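Local coordinates for PilY2 protein (Pseudomonas aeruginosa, PDB 3TDQ) that probably takes part in the assembly of type 4 fimbriae (pili), at residues 11-16 / 51-56. Residues are numbered along the deposited sequence; the frame is centred on the assembly and turned at random.
Sequences GVVFEV and SVVSYS
Gly11 and Val53 form a hydrogen-bonded pair where strands 6-17 and 52-58 run antiparallel in a five-stranded sheet of this small beta domain, consistent with an OB-type fold. Gly11 N donates to Val53 O at 2.9 Å, and Val53 N returns a bond to Gly11 O at 2.8 Å. One step on, Val12 and Val52 make the non-hydrogen-bonded pair, and Val13 N then reaches Ser51 O at 2.8 Å. The short segments diverge quickly, their directions 114° apart, and beyond Ser51 the backbone bonding of Val13 carries on to Gly50.

The valines divide between the two faces. Val12 and Val52 share one, where their CG2 methyls meet loosely at 4.3 Å; Val52 also touches Gln74 there. On the other, buried face Val13 and Val53 cross at about a right angle. Val13 holds CG1 opposite the backbone N (chi1 177°), which leaves CG2 to do the touching: this methyl lies 4.0 Å from Val53 CG2 and also rests on Ser51 CB. Val53 has that same CG2 wedged between its own backbone N and carbonyl carbon, close over Gly11 O as well. Val23 and Ile25 from strand 22-25 pack on Val13, while Ile69 packs on Val53, making the pair part of the hydrophobic interior. Ser51 OG turns to its own loop and bonds to Lys48 N.

Tyr55 lies on the same face as Val53, among Phe7, Ile25, Ile66 and Ile69, with its ring meeting that of Tyr30. Its chi1 of 51° sets CG between N and C of its own backbone, and the ring presents its edge to Gly11, CE2 lying 4.0 Å from Gly11 N.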
loop_
_atom_site.group_PDB
_atom_site.type_symbol
_atom_site.label_atom_id
_atom_site.label_comp_id
_atom_site.label_asym_id
_atom_site.label_seq_id
_atom_site.Cartn_x
_atom_site.Cartn_y
_atom_site.Cartn_z
ATOM N N GLY A 11 9.198 -3.324 -6.896
ATOM C CA GLY A 11 9.597 -3.748 -8.231
ATOM C C GLY A 11 8.444 -3.869 -9.194
ATOM O O GLY A 11 7.397 -3.250 -9.006
ATOM N N VAL A 12 8.661 -4.639 -10.248
ATOM C CA VAL A 12 7.697 -4.888 -11.317
ATOM C C VAL A 12 7.378 -6.380 -11.339
ATOM O O VAL A 12 8.296 -7.198 -11.335
ATOM C CB VAL A 12 8.234 -4.392 -12.705
ATOM C CG1 VAL A 12 7.222 -4.651 -13.823
ATOM C CG2 VAL A 12 8.624 -2.903 -12.671
ATOM N N VAL A 13 6.086 -6.729 -11.392
ATOM C CA VAL A 13 5.652 -8.124 -11.512
ATOM C C VAL A 13 5.905 -8.573 -12.966
ATOM O O VAL A 13 5.491 -7.890 -13.901
ATOM C CB VAL A 13 4.151 -8.314 -11.101
ATOM C CG1 VAL A 13 3.694 -9.757 -11.313
ATOM C CG2 VAL A 13 3.900 -7.882 -9.652
ATOM N N PHE A 14 6.576 -9.706 -13.158
ATOM C CA PHE A 14 6.817 -10.250 -14.496
ATOM C C PHE A 14 5.872 -11.422 -14.788
ATOM O O PHE A 14 5.454 -11.600 -15.930
ATOM C CB PHE A 14 8.282 -10.684 -14.655
ATOM C CG PHE A 14 9.193 -9.508 -14.946
ATOM C CD1 PHE A 14 9.579 -8.636 -13.931
ATOM C CD2 PHE A 14 9.666 -9.275 -16.234
ATOM C CE1 PHE A 14 10.403 -7.539 -14.204
ATOM C CE2 PHE A 14 10.503 -8.187 -16.500
ATOM C CZ PHE A 14 10.855 -7.323 -15.483
ATOM N N GLU A 15 5.484 -12.166 -13.760
ATOM C CA GLU A 15 4.575 -13.310 -13.873
ATOM C C GLU A 15 3.924 -13.611 -12.552
ATOM O O GLU A 15 4.454 -13.269 -11.492
ATOM C CB GLU A 15 5.318 -14.593 -14.352
ATOM C CG GLU A 15 5.431 -14.779 -15.855
ATOM C CD GLU A 15 4.188 -14.545 -16.704
ATOM O OE1 GLU A 15 3.066 -14.904 -16.271
ATOM O OE2 GLU A 15 4.348 -13.985 -17.815
ATOM N N VAL A 16 2.773 -14.288 -12.624
ATOM C CA VAL A 16 1.989 -14.750 -11.491
ATOM C C VAL A 16 1.590 -16.193 -11.778
ATOM O O VAL A 16 1.062 -16.485 -12.865
ATOM C CB VAL A 16 0.737 -13.881 -11.203
ATOM C CG1 VAL A 16 0.090 -14.285 -9.875
ATOM C CG2 VAL A 16 1.067 -12.394 -11.211
ATOM N N SER A 51 2.458 -5.067 -13.321
ATOM C CA SER A 51 2.096 -4.321 -12.101
ATOM C C SER A 51 3.346 -3.789 -11.427
ATOM O O SER A 51 4.341 -4.516 -11.295
ATOM C CB SER A 51 1.315 -5.185 -11.106
ATOM O OG SER A 51 0.090 -5.660 -11.630
ATOM N N VAL A 52 3.306 -2.516 -11.016
ATOM C CA VAL A 52 4.416 -1.901 -10.300
ATOM C C VAL A 52 4.021 -2.030 -8.833
ATOM O O VAL A 52 2.914 -1.628 -8.478
ATOM C CB VAL A 52 4.691 -0.447 -10.767
ATOM C CG1 VAL A 52 5.657 0.263 -9.822
ATOM C CG2 VAL A 52 5.203 -0.420 -12.205
ATOM N N VAL A 53 4.873 -2.651 -8.003
ATOM C CA VAL A 53 4.461 -2.967 -6.618
ATOM C C VAL A 53 5.449 -2.586 -5.530
ATOM O O VAL A 53 6.645 -2.527 -5.766
ATOM C CB VAL A 53 4.176 -4.490 -6.497
ATOM C CG1 VAL A 53 2.877 -4.880 -7.217
ATOM C CG2 VAL A 53 5.378 -5.342 -6.980
ATOM N N SER A 54 4.912 -2.340 -4.323
ATOM C CA SER A 54 5.622 -2.180 -3.052
ATOM C C SER A 54 5.140 -3.345 -2.224
ATOM O O SER A 54 3.939 -3.652 -2.276
ATOM C CB SER A 54 5.319 -0.844 -2.385
ATOM O OG SER A 54 5.923 0.199 -3.125
ATOM N N TYR A 55 6.042 -4.059 -1.530
ATOM C CA TYR A 55 5.589 -5.245 -0.793
ATOM C C TYR A 55 6.425 -5.482 0.449
ATOM O O TYR A 55 7.566 -5.023 0.539
ATOM C CB TYR A 55 5.610 -6.509 -1.704
ATOM C CG TYR A 55 6.935 -6.707 -2.405
ATOM C CD1 TYR A 55 7.962 -7.432 -1.807
ATOM C CD2 TYR A 55 7.203 -6.080 -3.622
ATOM C CE1 TYR A 55 9.209 -7.559 -2.414
ATOM C CE2 TYR A 55 8.458 -6.179 -4.227
ATOM C CZ TYR A 55 9.454 -6.923 -3.622
ATOM O OH TYR A 55 10.686 -7.038 -4.217
ATOM N N SER A 56 5.868 -6.240 1.389
ATOM C CA SER A 56 6.581 -6.610 2.605
ATOM C C SER A 56 6.108 -7.969 3.054
ATOM O O SER A 56 5.049 -8.428 2.623
ATOM C CB SER A 56 6.390 -5.559 3.702
ATOM O OG SER A 56 5.022 -5.364 4.012
#